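Long-range contacts in fructose-1,6-bisphosphatase/inositol-1-monophosphatase (Thermotoga maritima, PDB 2P3N), which hydrolyses fructose 1,6-bisphosphate and inositol 1-phosphate, among other phosphate esters, as a magnesium-dependent homotetrameric phosphatase of the inositol monophosphatase superfamily: residues 159-163 / 248-253; 197-203 / 226-231; 21-25 / 86-92; 116-120 / 179-183. All coordinates share one frame; numbering follows the deposited sequence.

Interaction 1 of 4, residues 159-163 / 248-253; sequences KFIER and EVVEEI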
loop_
_atom_site.group_PDB
_atom_site.type_symbol
_atom_site.label_atom_id
_atom_site.label_comp_id
_atom_site.label_asym_id
_atom_site.label_seq_id
_atom_site.Cartn_x
_atom_site.Cartn_y
_atom_site.Cartn_z
ATOM N N LYS A 159 -6.366 -18.318 -30.236
ATOM C CA LYS A 159 -5.946 -18.088 -31.614
ATOM C C LYS A 159 -5.169 -16.787 -31.729
ATOM O O LYS A 159 -4.092 -16.751 -32.328
ATOM C CB LYS A 159 -7.162 -18.046 -32.551
ATOM C CG LYS A 159 -7.707 -19.413 -32.913
ATOM C CD LYS A 159 -6.689 -20.198 -33.728
ATOM C CE LYS A 159 -7.134 -21.635 -33.938
ATOM N NZ LYS A 159 -7.191 -22.389 -32.654
ATOM N N PHE A 160 -5.724 -15.724 -31.154
ATOM C CA PHE A 160 -5.087 -14.414 -31.183
ATOM C C PHE A 160 -3.676 -14.505 -30.611
ATOM O O PHE A 160 -2.803 -13.703 -30.948
ATOM C CB PHE A 160 -5.922 -13.413 -30.395
ATOM C CG PHE A 160 -5.334 -12.029 -30.358
ATOM C CD1 PHE A 160 -4.479 -11.647 -29.331
ATOM C CD2 PHE A 160 -5.644 -11.100 -31.346
ATOM C CE1 PHE A 160 -3.944 -10.356 -29.288
ATOM C CE2 PHE A 160 -5.113 -9.806 -31.311
ATOM C CZ PHE A 160 -4.263 -9.435 -30.280
ATOM N N ILE A 161 -3.459 -15.480 -29.735
ATOM C CA ILE A 161 -2.138 -15.689 -29.165
ATOM C C ILE A 161 -1.266 -16.175 -30.317
ATOM O O ILE A 161 -0.271 -15.536 -30.667
ATOM C CB ILE A 161 -2.137 -16.791 -28.088
ATOM C CG1 ILE A 161 -2.975 -16.358 -26.884
ATOM C CG2 ILE A 161 -0.708 -17.113 -27.682
ATOM C CD1 ILE A 161 -2.454 -15.143 -26.180
ATOM N N GLU A 162 -1.671 -17.303 -30.904
ATOM C CA GLU A 162 -0.966 -17.936 -32.022
ATOM C C GLU A 162 -0.464 -16.941 -33.053
ATOM O O GLU A 162 0.706 -16.971 -33.443
ATOM C CB GLU A 162 -1.878 -18.949 -32.715
ATOM C CG GLU A 162 -2.386 -20.044 -31.792
ATOM C CD GLU A 162 -3.151 -21.133 -32.525
ATOM O OE1 GLU A 162 -2.564 -21.758 -33.437
ATOM O OE2 GLU A 162 -4.336 -21.369 -32.186
ATOM N N ARG A 163 -1.359 -16.065 -33.490
ATOM C CA ARG A 163 -1.029 -15.057 -34.485
ATOM C C ARG A 163 -0.020 -14.058 -33.939
ATOM O O ARG A 163 1.036 -13.831 -34.530
ATOM C CB ARG A 163 -2.281 -14.281 -34.889
ATOM C CG ARG A 163 -3.576 -15.065 -34.865
ATOM C CD ARG A 163 -3.773 -15.902 -36.108
ATOM N NE ARG A 163 -3.097 -17.190 -36.006
ATOM C CZ ARG A 163 -3.232 -18.174 -36.889
ATOM N NH1 ARG A 163 -2.579 -19.316 -36.711
ATOM N NH2 ARG A 163 -4.020 -18.016 -37.949
ATOM N N GLU A 248 -7.561 -11.270 -39.025
ATOM C CA GLU A 248 -6.931 -12.469 -39.542
ATOM C C GLU A 248 -7.481 -13.641 -38.725
ATOM O O GLU A 248 -7.778 -14.708 -39.263
ATOM C CB GLU A 248 -5.416 -12.366 -39.365
ATOM C CG GLU A 248 -4.622 -13.500 -39.983
ATOM C CD GLU A 248 -3.142 -13.427 -39.637
ATOM O OE1 GLU A 248 -2.770 -13.793 -38.496
ATOM O OE2 GLU A 248 -2.351 -12.996 -40.505
ATOM N N VAL A 249 -7.622 -13.417 -37.419
ATOM C CA VAL A 249 -8.134 -14.425 -36.487
ATOM C C VAL A 249 -9.651 -14.542 -36.585
ATOM O O VAL A 249 -10.211 -15.637 -36.488
ATOM C CB VAL A 249 -7.797 -14.060 -35.014
ATOM C CG1 VAL A 249 -8.267 -15.167 -34.075
ATOM C CG2 VAL A 249 -6.317 -13.823 -34.861
ATOM N N VAL A 250 -10.306 -13.402 -36.763
ATOM C CA VAL A 250 -11.757 -13.365 -36.862
ATOM C C VAL A 250 -12.244 -14.145 -38.073
ATOM O O VAL A 250 -13.209 -14.906 -37.982
ATOM C CB VAL A 250 -12.280 -11.911 -36.965
ATOM C CG1 VAL A 250 -13.795 -11.916 -37.114
ATOM C CG2 VAL A 250 -11.876 -11.120 -35.728
ATOM N N GLU A 251 -11.578 -13.959 -39.206
ATOM C CA GLU A 251 -11.976 -14.657 -40.413
ATOM C C GLU A 251 -11.751 -16.154 -40.254
ATOM O O GLU A 251 -12.620 -16.959 -40.593
ATOM C CB GLU A 251 -11.184 -14.144 -41.608
ATOM C CG GLU A 251 -11.734 -14.617 -42.938
ATOM C CD GLU A 251 -10.778 -14.354 -44.081
ATOM O OE1 GLU A 251 -9.682 -14.960 -44.087
ATOM O OE2 GLU A 251 -11.118 -13.543 -44.968
ATOM N N GLU A 252 -10.584 -16.526 -39.733
ATOM C CA GLU A 252 -10.250 -17.935 -39.529
ATOM C C GLU A 252 -11.332 -18.687 -38.753
ATOM O O GLU A 252 -11.707 -19.803 -39.118
ATOM C CB GLU A 252 -8.926 -18.066 -38.777
ATOM C CG GLU A 252 -8.615 -19.495 -38.362
ATOM C CD GLU A 252 -7.472 -19.579 -37.369
ATOM O OE1 GLU A 252 -7.580 -18.960 -36.283
ATOM O OE2 GLU A 252 -6.466 -20.263 -37.668
ATOM N N ILE A 253 -11.816 -18.074 -37.678
ATOM C CA ILE A 253 -12.851 -18.674 -36.841
ATOM C C ILE A 253 -14.219 -18.535 -37.504
ATOM O O ILE A 253 -15.011 -19.478 -37.528
ATOM C CB ILE A 253 -12.910 -17.991 -35.453
ATOM C CG1 ILE A 253 -11.531 -18.028 -34.787
ATOM C CG2 ILE A 253 -13.944 -18.684 -34.574
ATOM C CD1 ILE A 253 -11.470 -17.286 -33.465
#
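Glu252 reaches Lys159 because its CG stands anti to the backbone N (chi1 172°) and the chain beyond stays extended, while the lysine bends at chi2 and chi4. The two side chains cross at about a right angle, and Glu252 OE1 settles against methylene carbon CD of Lys159 at 3.0 Å. Lys159 NZ turns elsewhere: it makes a salt bridge at 3.1 Å with Glu162 OE2 of its own helix and another with Glu162 of the second subunit. Beside these polar groups, Val249 CG1 packs closely on Lys159 CB, 3.4 Å away, and Val249 CG2 lies near Phe160 CD2. Arg163 NH2 forms a salt bridge with Glu252 OE2 at 3.3 Å, the oxygen well out of the guanidinium plane. The axes of segments 159-163 and 248-253 run at 129° and approach to 9.8 Å. The polar attraction between them is probably electrostatic, with no N-H aimed at an oxygen, and adds to the apolar packing round Val249; buried Glu252 OE1 lacks a polar partner in the model.

Interaction 2 of 4, residues 197-203 / 226-231; sequences INPWDIA and AFSKNF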
loop_
_atom_site.group_PDB
_atom_site.type_symbol
_atom_site.label_atom_id
_atom_site.label_comp_id
_atom_site.label_asym_id
_atom_site.label_seq_id
_atom_site.Cartn_x
_atom_site.Cartn_y
_atom_site.Cartn_z
ATOM N N ILE A 197 -18.281 -7.380 -25.677
ATOM C CA ILE A 197 -18.289 -6.783 -24.346
ATOM C C ILE A 197 -19.384 -5.713 -24.257
ATOM O O ILE A 197 -19.793 -5.151 -25.270
ATOM C CB ILE A 197 -16.919 -6.134 -24.031
ATOM C CG1 ILE A 197 -16.734 -4.848 -24.845
ATOM C CG2 ILE A 197 -15.799 -7.109 -24.356
ATOM C CD1 ILE A 197 -16.756 -5.047 -26.328
ATOM N N ASN A 198 -19.871 -5.432 -23.052
ATOM C CA ASN A 198 -20.903 -4.414 -22.903
ATOM C C ASN A 198 -20.249 -3.073 -22.617
ATOM O O ASN A 198 -19.068 -3.009 -22.283
ATOM C CB ASN A 198 -21.863 -4.781 -21.779
ATOM C CG ASN A 198 -22.451 -6.158 -21.953
ATOM O OD1 ASN A 198 -21.863 -7.153 -21.528
ATOM N ND2 ASN A 198 -23.610 -6.230 -22.596
ATOM N N PRO A 199 -21.008 -1.978 -22.744
ATOM C CA PRO A 199 -20.421 -0.664 -22.488
ATOM C C PRO A 199 -19.879 -0.415 -21.094
ATOM O O PRO A 199 -19.088 0.508 -20.910
ATOM C CB PRO A 199 -21.549 0.305 -22.867
ATOM C CG PRO A 199 -22.776 -0.490 -22.651
ATOM C CD PRO A 199 -22.398 -1.844 -23.203
ATOM N N TRP A 200 -20.280 -1.211 -20.104
ATOM C CA TRP A 200 -19.769 -0.976 -18.747
ATOM C C TRP A 200 -18.353 -1.493 -18.562
ATOM O O TRP A 200 -17.679 -1.145 -17.586
ATOM C CB TRP A 200 -20.693 -1.582 -17.679
ATOM C CG TRP A 200 -21.113 -2.994 -17.903
ATOM C CD1 TRP A 200 -20.384 -4.126 -17.673
ATOM C CD2 TRP A 200 -22.389 -3.426 -18.370
ATOM N NE1 TRP A 200 -21.132 -5.241 -17.964
ATOM C CE2 TRP A 200 -22.369 -4.838 -18.395
ATOM C CE3 TRP A 200 -23.553 -2.755 -18.771
ATOM C CZ2 TRP A 200 -23.466 -5.594 -18.803
ATOM C CZ3 TRP A 200 -24.643 -3.504 -19.173
ATOM C CH2 TRP A 200 -24.592 -4.913 -19.186
ATOM N N ASP A 201 -17.915 -2.314 -19.518
ATOM C CA ASP A 201 -16.580 -2.894 -19.522
ATOM C C ASP A 201 -15.599 -1.954 -20.215
ATOM O O ASP A 201 -14.406 -1.984 -19.920
ATOM C CB ASP A 201 -16.570 -4.236 -20.274
ATOM C CG ASP A 201 -17.399 -5.304 -19.593
ATOM O OD1 ASP A 201 -17.100 -5.652 -18.425
ATOM O OD2 ASP A 201 -18.347 -5.805 -20.237
ATOM N N ILE A 202 -16.096 -1.115 -21.125
ATOM C CA ILE A 202 -15.209 -0.226 -21.871
ATOM C C ILE A 202 -15.469 1.283 -21.898
ATOM O O ILE A 202 -14.648 2.029 -22.424
ATOM C CB ILE A 202 -15.079 -0.714 -23.342
ATOM C CG1 ILE A 202 -16.462 -0.975 -23.949
ATOM C CG2 ILE A 202 -14.265 -1.985 -23.394
ATOM C CD1 ILE A 202 -17.267 0.280 -24.244
ATOM N N ALA A 203 -16.582 1.743 -21.335
ATOM C CA ALA A 203 -16.898 3.174 -21.352
ATOM C C ALA A 203 -15.855 4.051 -20.661
ATOM O O ALA A 203 -15.562 5.160 -21.119
ATOM C CB ALA A 203 -18.276 3.418 -20.727
ATOM N N ALA A 226 -18.742 4.128 -26.938
ATOM C CA ALA A 226 -19.207 3.307 -25.818
ATOM C C ALA A 226 -20.119 2.143 -26.206
ATOM O O ALA A 226 -20.294 1.192 -25.433
ATOM C CB ALA A 226 -19.914 4.198 -24.783
ATOM N N PHE A 227 -20.674 2.199 -27.411
ATOM C CA PHE A 227 -21.609 1.169 -27.850
ATOM C C PHE A 227 -21.156 0.296 -29.019
ATOM O O PHE A 227 -21.977 -0.192 -29.800
ATOM C CB PHE A 227 -22.948 1.851 -28.146
ATOM C CG PHE A 227 -23.433 2.720 -27.009
ATOM C CD1 PHE A 227 -24.024 2.152 -25.879
ATOM C CD2 PHE A 227 -23.206 4.094 -27.021
ATOM C CE1 PHE A 227 -24.374 2.936 -24.777
ATOM C CE2 PHE A 227 -23.553 4.887 -25.921
ATOM C CZ PHE A 227 -24.135 4.305 -24.800
ATOM N N SER A 228 -19.847 0.087 -29.124
ATOM C CA SER A 228 -19.283 -0.746 -30.177
ATOM C C SER A 228 -19.143 -2.157 -29.610
ATOM O O SER A 228 -18.992 -2.330 -28.402
ATOM C CB SER A 228 -17.922 -0.200 -30.596
ATOM O OG SER A 228 -18.001 1.197 -30.820
ATOM N N LYS A 229 -19.195 -3.166 -30.474
ATOM C CA LYS A 229 -19.095 -4.551 -30.018
ATOM C C LYS A 229 -17.667 -5.087 -29.894
ATOM O O LYS A 229 -17.380 -5.905 -29.016
ATOM C CB LYS A 229 -19.920 -5.460 -30.939
ATOM C CG LYS A 229 -19.731 -5.203 -32.434
ATOM C CD LYS A 229 -20.573 -6.149 -33.287
ATOM C CE LYS A 229 -20.421 -5.835 -34.762
ATOM N NZ LYS A 229 -21.178 -6.787 -35.609
ATOM N N ASN A 230 -16.778 -4.633 -30.774
ATOM C CA ASN A 230 -15.383 -5.067 -30.751
ATOM C C ASN A 230 -14.539 -3.864 -30.373
ATOM O O ASN A 230 -14.854 -2.738 -30.765
ATOM C CB ASN A 230 -14.937 -5.559 -32.129
ATOM C CG ASN A 230 -16.082 -6.072 -32.968
ATOM O OD1 ASN A 230 -16.842 -6.945 -32.536
ATOM N ND2 ASN A 230 -16.211 -5.535 -34.185
ATOM N N PHE A 231 -13.454 -4.100 -29.639
ATOM C CA PHE A 231 -12.595 -3.004 -29.206
ATOM C C PHE A 231 -11.105 -3.228 -29.327
ATOM O O PHE A 231 -10.575 -4.274 -28.951
ATOM C CB PHE A 231 -12.930 -2.629 -27.764
ATOM C CG PHE A 231 -14.111 -1.717 -27.641
ATOM C CD1 PHE A 231 -13.969 -0.357 -27.853
ATOM C CD2 PHE A 231 -15.365 -2.219 -27.344
ATOM C CE1 PHE A 231 -15.054 0.484 -27.771
ATOM C CE2 PHE A 231 -16.453 -1.382 -27.263
ATOM C CZ PHE A 231 -16.296 -0.023 -27.478
#
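The ring of Phe231 receives Ile202 over one face and Ile197 CD1 at its edge, in plane. This is helix-on-sheet packing in an alpha/beta layered fold: Phe231 lies on strand 230-234, antiparallel to strand 191-195, whose chain continues into helix 199-211. Ile202 CB stands 4.2 Å from the ring centroid and only 10° off the normal, a CH-pi contact, while Ile202 CG1 approaches Phe231 CE2 to 3.3 Å. Ile202 holds CG1 between the backbone N and the carbonyl carbon (chi1 50°), which sets both CG1 and CD1 against the ring. Farther along, Pro199 CB rests on Ala226 O at 3.0 Å and comes obliquely to the Phe227 ring, one face of which carries Ala226 CB. Pro199 and Trp200 also touch Ile77 of strand 74-79. Asp201, probably a ligand of a second magnesium ion, reaches back from the first helical turn: Asn198 N donates to Asp201 OD2 at 3.2 Å, using that oxygen's anti lone pair.

Interaction 3 of 4, residues 21-25 / 86-92; sequences HWGRV and NFVHGLP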
loop_
_atom_site.group_PDB
_atom_site.type_symbol
_atom_site.label_atom_id
_atom_site.label_comp_id
_atom_site.label_asym_id
_atom_site.label_seq_id
_atom_site.Cartn_x
_atom_site.Cartn_y
_atom_site.Cartn_z
ATOM N N HIS A 21 -14.358 -8.739 1.204
ATOM C CA HIS A 21 -14.729 -10.020 0.636
ATOM C C HIS A 21 -13.819 -10.621 -0.425
ATOM O O HIS A 21 -14.078 -11.722 -0.920
ATOM C CB HIS A 21 -16.137 -9.882 0.072
ATOM C CG HIS A 21 -17.125 -9.346 1.063
ATOM N ND1 HIS A 21 -17.678 -10.124 2.058
ATOM C CD2 HIS A 21 -17.604 -8.094 1.256
ATOM C CE1 HIS A 21 -18.450 -9.375 2.824
ATOM N NE2 HIS A 21 -18.423 -8.140 2.359
ATOM N N TRP A 22 -12.764 -9.908 -0.781
ATOM C CA TRP A 22 -11.848 -10.374 -1.803
ATOM C C TRP A 22 -11.389 -11.806 -1.531
ATOM O O TRP A 22 -10.943 -12.125 -0.430
ATOM C CB TRP A 22 -10.667 -9.408 -1.876
ATOM C CG TRP A 22 -9.691 -9.692 -2.956
ATOM C CD1 TRP A 22 -9.953 -10.177 -4.212
ATOM C CD2 TRP A 22 -8.281 -9.483 -2.893
ATOM N NE1 TRP A 22 -8.786 -10.283 -4.933
ATOM C CE2 TRP A 22 -7.745 -9.863 -4.146
ATOM C CE3 TRP A 22 -7.418 -9.011 -1.903
ATOM C CZ2 TRP A 22 -6.377 -9.787 -4.427
ATOM C CZ3 TRP A 22 -6.059 -8.936 -2.183
ATOM C CH2 TRP A 22 -5.553 -9.323 -3.434
ATOM N N GLY A 23 -11.529 -12.664 -2.545
ATOM C CA GLY A 23 -11.147 -14.061 -2.434
ATOM C C GLY A 23 -11.923 -14.826 -1.375
ATOM O O GLY A 23 -11.667 -16.006 -1.151
ATOM N N ARG A 24 -12.887 -14.175 -0.736
ATOM C CA ARG A 24 -13.653 -14.812 0.322
ATOM C C ARG A 24 -15.158 -14.838 0.111
ATOM O O ARG A 24 -15.907 -14.762 1.079
ATOM C CB ARG A 24 -13.361 -14.127 1.659
ATOM C CG ARG A 24 -11.930 -14.267 2.155
ATOM C CD ARG A 24 -11.561 -13.194 3.198
ATOM N NE ARG A 24 -11.124 -11.938 2.584
ATOM C CZ ARG A 24 -10.640 -10.894 3.259
ATOM N NH1 ARG A 24 -10.268 -9.799 2.611
ATOM N NH2 ARG A 24 -10.526 -10.943 4.580
ATOM N N VAL A 25 -15.618 -14.925 -1.134
ATOM C CA VAL A 25 -17.060 -15.011 -1.374
ATOM C C VAL A 25 -17.399 -16.478 -1.640
ATOM O O VAL A 25 -16.970 -17.062 -2.642
ATOM C CB VAL A 25 -17.524 -14.137 -2.576
ATOM C CG1 VAL A 25 -16.740 -14.476 -3.819
ATOM C CG2 VAL A 25 -18.999 -14.358 -2.828
ATOM N N ASN A 86 -11.652 -13.179 -10.961
ATOM C CA ASN A 86 -10.426 -12.881 -10.237
ATOM C C ASN A 86 -10.791 -12.578 -8.794
ATOM O O ASN A 86 -10.236 -13.158 -7.857
ATOM C CB ASN A 86 -9.751 -11.656 -10.843
ATOM C CG ASN A 86 -8.871 -11.995 -12.011
ATOM O OD1 ASN A 86 -8.337 -11.107 -12.670
ATOM N ND2 ASN A 86 -8.702 -13.285 -12.275
ATOM N N PHE A 87 -11.737 -11.651 -8.643
ATOM C CA PHE A 87 -12.231 -11.217 -7.343
ATOM C C PHE A 87 -12.556 -12.407 -6.435
ATOM O O PHE A 87 -12.224 -12.415 -5.250
ATOM C CB PHE A 87 -13.487 -10.354 -7.533
ATOM C CG PHE A 87 -14.100 -9.907 -6.243
ATOM C CD1 PHE A 87 -13.499 -8.905 -5.483
ATOM C CD2 PHE A 87 -15.224 -10.553 -5.735
ATOM C CE1 PHE A 87 -14.001 -8.559 -4.237
ATOM C CE2 PHE A 87 -15.736 -10.218 -4.492
ATOM C CZ PHE A 87 -15.122 -9.218 -3.738
ATOM N N VAL A 88 -13.215 -13.408 -7.010
ATOM C CA VAL A 88 -13.604 -14.613 -6.283
ATOM C C VAL A 88 -12.424 -15.505 -5.917
ATOM O O VAL A 88 -12.372 -16.041 -4.817
ATOM C CB VAL A 88 -14.633 -15.442 -7.110
ATOM C CG1 VAL A 88 -14.749 -16.858 -6.563
ATOM C CG2 VAL A 88 -15.992 -14.761 -7.061
ATOM N N HIS A 89 -11.470 -15.657 -6.821
ATOM C CA HIS A 89 -10.338 -16.526 -6.540
ATOM C C HIS A 89 -9.257 -15.875 -5.711
ATOM O O HIS A 89 -8.379 -16.558 -5.178
ATOM C CB HIS A 89 -9.754 -17.077 -7.840
ATOM C CG HIS A 89 -10.599 -18.151 -8.457
ATOM N ND1 HIS A 89 -10.123 -19.416 -8.713
ATOM C CD2 HIS A 89 -11.895 -18.152 -8.843
ATOM C CE1 HIS A 89 -11.089 -20.152 -9.229
ATOM N NE2 HIS A 89 -12.176 -19.409 -9.320
ATOM N N GLY A 90 -9.323 -14.551 -5.595
ATOM C CA GLY A 90 -8.342 -13.852 -4.791
ATOM C C GLY A 90 -7.248 -13.164 -5.567
ATOM O O GLY A 90 -6.265 -12.727 -4.972
ATOM N N LEU A 91 -7.391 -13.081 -6.887
ATOM C CA LEU A 91 -6.395 -12.387 -7.695
ATOM C C LEU A 91 -6.663 -10.896 -7.613
ATOM O O LEU A 91 -7.817 -10.459 -7.635
ATOM C CB LEU A 91 -6.456 -12.831 -9.146
ATOM C CG LEU A 91 -5.831 -14.200 -9.378
ATOM C CD1 LEU A 91 -6.184 -14.709 -10.773
ATOM C CD2 LEU A 91 -4.332 -14.090 -9.184
ATOM N N PRO A 92 -5.596 -10.091 -7.515
ATOM C CA PRO A 92 -5.715 -8.628 -7.422
ATOM C C PRO A 92 -6.214 -7.860 -8.645
ATOM O O PRO A 92 -6.559 -6.680 -8.529
ATOM C CB PRO A 92 -4.311 -8.197 -6.996
ATOM C CG PRO A 92 -3.428 -9.277 -7.589
ATOM C CD PRO A 92 -4.202 -10.530 -7.301
#
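Gly23 and Gly90 bring their backbones together, CA to CA at 3.7 Å, each with a positive phi. Gly23 lies within a type II beta turn from His21 to Arg24, just after helix 2-21. Gly90 is the first residue beyond helix 84-89, and Asn86 O accepts from both Gly90 N and Leu91 N. Across the contact, Gly23 N donates to Phe87 O over 2.8 Å, nearly in line with the carbonyl bond, and Gly23 CA makes a CA-H...O contact with Val88 O. Trp22 carries most of the side-chain contact. The indole extends along 90-92 because chi1 of Trp22 (-175°) swings CG away from the backbone nitrogen, and NE1 donates to Leu91 O at 2.9 Å. That oxygen lies near the indole plane, yet the donor stands 71° out of the carbonyl plane and uses no lone pair. Pro92 CB packs 3.7 Å from Trp22 CZ2, and the Phe87 ring meets the indole obliquely, CD1 to CD1 at 4.0 Å. Just past the turn, Val25 CG1 presses tightly on Val88 CG2, 3.3 Å away. Phe94 meets both aromatic rings, and Arg188 of the second subunit packs on Trp22 and Pro92. One backbone N-H, of Gly23, and one indole N-H, of Trp22, thus bind carbonyls at and just beyond the helix end, tying it to the loop after helix 2-21 close to metal ligand Ile81.

Interaction 4 of 4, residues 116-120 / 179-183; sequences LNETL and LNAAY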
loop_
_atom_site.group_PDB
_atom_site.type_symbol
_atom_site.label_atom_id
_atom_site.label_comp_id
_atom_site.label_asym_id
_atom_site.label_seq_id
_atom_site.Cartn_x
_atom_site.Cartn_y
_atom_site.Cartn_z
ATOM N N LEU A 116 -4.857 -3.133 -5.694
ATOM C CA LEU A 116 -3.615 -2.598 -6.208
ATOM C C LEU A 116 -3.412 -1.148 -5.831
ATOM O O LEU A 116 -2.309 -0.630 -5.957
ATOM C CB LEU A 116 -3.577 -2.718 -7.739
ATOM C CG LEU A 116 -3.720 -4.089 -8.408
ATOM C CD1 LEU A 116 -3.594 -3.916 -9.915
ATOM C CD2 LEU A 116 -2.649 -5.046 -7.897
ATOM N N ASN A 117 -4.478 -0.505 -5.365
ATOM C CA ASN A 117 -4.443 0.913 -5.021
ATOM C C ASN A 117 -4.087 1.743 -6.256
ATOM O O ASN A 117 -3.292 2.677 -6.203
ATOM C CB ASN A 117 -3.451 1.177 -3.894
ATOM C CG ASN A 117 -4.053 0.925 -2.542
ATOM O OD1 ASN A 117 -4.965 1.633 -2.123
ATOM N ND2 ASN A 117 -3.564 -0.095 -1.855
ATOM N N GLU A 118 -4.693 1.380 -7.376
ATOM C CA GLU A 118 -4.467 2.084 -8.618
ATOM C C GLU A 118 -5.764 2.722 -9.050
ATOM O O GLU A 118 -6.782 2.046 -9.180
ATOM C CB GLU A 118 -4.002 1.117 -9.691
ATOM C CG GLU A 118 -2.717 0.409 -9.329
ATOM C CD GLU A 118 -2.220 -0.478 -10.438
ATOM O OE1 GLU A 118 -0.995 -0.736 -10.465
ATOM O OE2 GLU A 118 -3.051 -0.915 -11.273
ATOM N N THR A 119 -5.732 4.032 -9.248
ATOM C CA THR A 119 -6.910 4.751 -9.682
ATOM C C THR A 119 -6.552 5.521 -10.946
ATOM O O THR A 119 -5.850 6.530 -10.907
ATOM C CB THR A 119 -7.430 5.748 -8.613
ATOM O OG1 THR A 119 -7.511 5.101 -7.333
ATOM C CG2 THR A 119 -8.845 6.221 -8.994
ATOM N N LEU A 120 -7.041 5.010 -12.070
ATOM C CA LEU A 120 -6.812 5.611 -13.365
ATOM C C LEU A 120 -8.094 6.337 -13.761
ATOM O O LEU A 120 -9.183 5.788 -13.631
ATOM C CB LEU A 120 -6.460 4.515 -14.372
ATOM C CG LEU A 120 -5.240 3.719 -13.897
ATOM C CD1 LEU A 120 -5.712 2.506 -13.129
ATOM C CD2 LEU A 120 -4.388 3.285 -15.075
ATOM N N LEU A 179 -9.515 -2.366 -16.404
ATOM C CA LEU A 179 -8.140 -2.158 -15.982
ATOM C C LEU A 179 -7.133 -2.371 -17.113
ATOM O O LEU A 179 -6.094 -1.719 -17.144
ATOM C CB LEU A 179 -7.810 -3.075 -14.805
ATOM C CG LEU A 179 -6.495 -2.808 -14.067
ATOM C CD1 LEU A 179 -6.423 -1.353 -13.599
ATOM C CD2 LEU A 179 -6.403 -3.756 -12.884
ATOM N N ASN A 180 -7.434 -3.271 -18.045
ATOM C CA ASN A 180 -6.517 -3.529 -19.152
ATOM C C ASN A 180 -6.528 -2.410 -20.164
ATOM O O ASN A 180 -5.508 -2.123 -20.781
ATOM C CB ASN A 180 -6.859 -4.843 -19.855
ATOM C CG ASN A 180 -6.371 -6.058 -19.090
ATOM O OD1 ASN A 180 -6.637 -7.199 -19.475
ATOM N ND2 ASN A 180 -5.648 -5.820 -18.000
ATOM N N ALA A 181 -7.685 -1.785 -20.345
ATOM C CA ALA A 181 -7.802 -0.686 -21.291
ATOM C C ALA A 181 -7.046 0.499 -20.726
ATOM O O ALA A 181 -6.319 1.183 -21.441
ATOM C CB ALA A 181 -9.257 -0.323 -21.491
ATOM N N ALA A 182 -7.228 0.725 -19.425
ATOM C CA ALA A 182 -6.586 1.826 -18.701
ATOM C C ALA A 182 -5.072 1.669 -18.650
ATOM O O ALA A 182 -4.339 2.657 -18.618
ATOM C CB ALA A 182 -7.142 1.914 -17.291
ATOM N N TYR A 183 -4.605 0.427 -18.639
ATOM C CA TYR A 183 -3.181 0.180 -18.606
ATOM C C TYR A 183 -2.506 0.673 -19.879
ATOM O O TYR A 183 -1.340 1.055 -19.847
ATOM C CB TYR A 183 -2.907 -1.311 -18.400
ATOM C CG TYR A 183 -2.783 -1.712 -16.943
ATOM C CD1 TYR A 183 -3.076 -0.803 -15.915
ATOM C CD2 TYR A 183 -2.392 -2.999 -16.589
ATOM C CE1 TYR A 183 -2.984 -1.172 -14.564
ATOM C CE2 TYR A 183 -2.297 -3.380 -15.250
ATOM C CZ TYR A 183 -2.596 -2.465 -14.243
ATOM O OH TYR A 183 -2.524 -2.851 -12.921
#
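Tyr183 OH donates to Glu118 OE2 over 2.6 Å, a short bond taken on the syn lone pair of the carboxylate. The oxygen lies in plane at the edge of the phenol ring, the carboxylate plane is turned 68° from the ring, and the two side chains cross at about a right angle. Leu116 CD1 closes on the same hydroxyl at 3.4 Å and touches Leu179 CD2 at 4.1 Å. Leu179, one helical turn before Tyr183, lays its CG over one face of the tyrosine ring, offset toward the rim; its CG is anti to the backbone N (chi1 -169°), which also carries CD1 to within 4.0 Å of Leu120 CD1. Leu120 CD2 packs on Ala182 CB, 3.8 Å away. The second shell fixes the acid: Arg188 forms a salt bridge with Glu118 OE1, so the buried carboxylate is gripped at both oxygens and is probably kept ionised. A G1 beta bulge, with Asn117 and Glu118 both facing Ala113, starts strand 118-123 at this point. Beyond it, Leu116 meets Leu116 of the second subunit, and Leu91 of that subunit packs on Tyr183. The arrangement is a helix crossing a strand of the larger mixed sheet, at 70° between short axes, in the layered alpha/beta fold of inositol monophosphatases; helix 177-185 begins at Ala177, a probable substrate-binding residue.

In the fold
Interactions 3 and 4 join directly: Pro92 CB of the former packs on Leu116 CD2 of the latter at 3.7 Å, though their centres stand about 17 Å apart. Interactions 2, 3 and 4 all lie near the active site. From the bound magnesium ion, the Phe87 side chain (interaction 3) lies about 9 Å away, those of Ile197 (interaction 2) and Leu179 (interaction 4) about 11 Å. Interaction 1 lies toward the periphery, although its Ile253 side chain is about 6 Å from that of Arg196, a probable substrate-binding residue. The chain passes from strand 230-234 of interaction 2 into its helix 239-253. Interactions 1, 3 and 4 lie beside a subunit interface of the homotetramer.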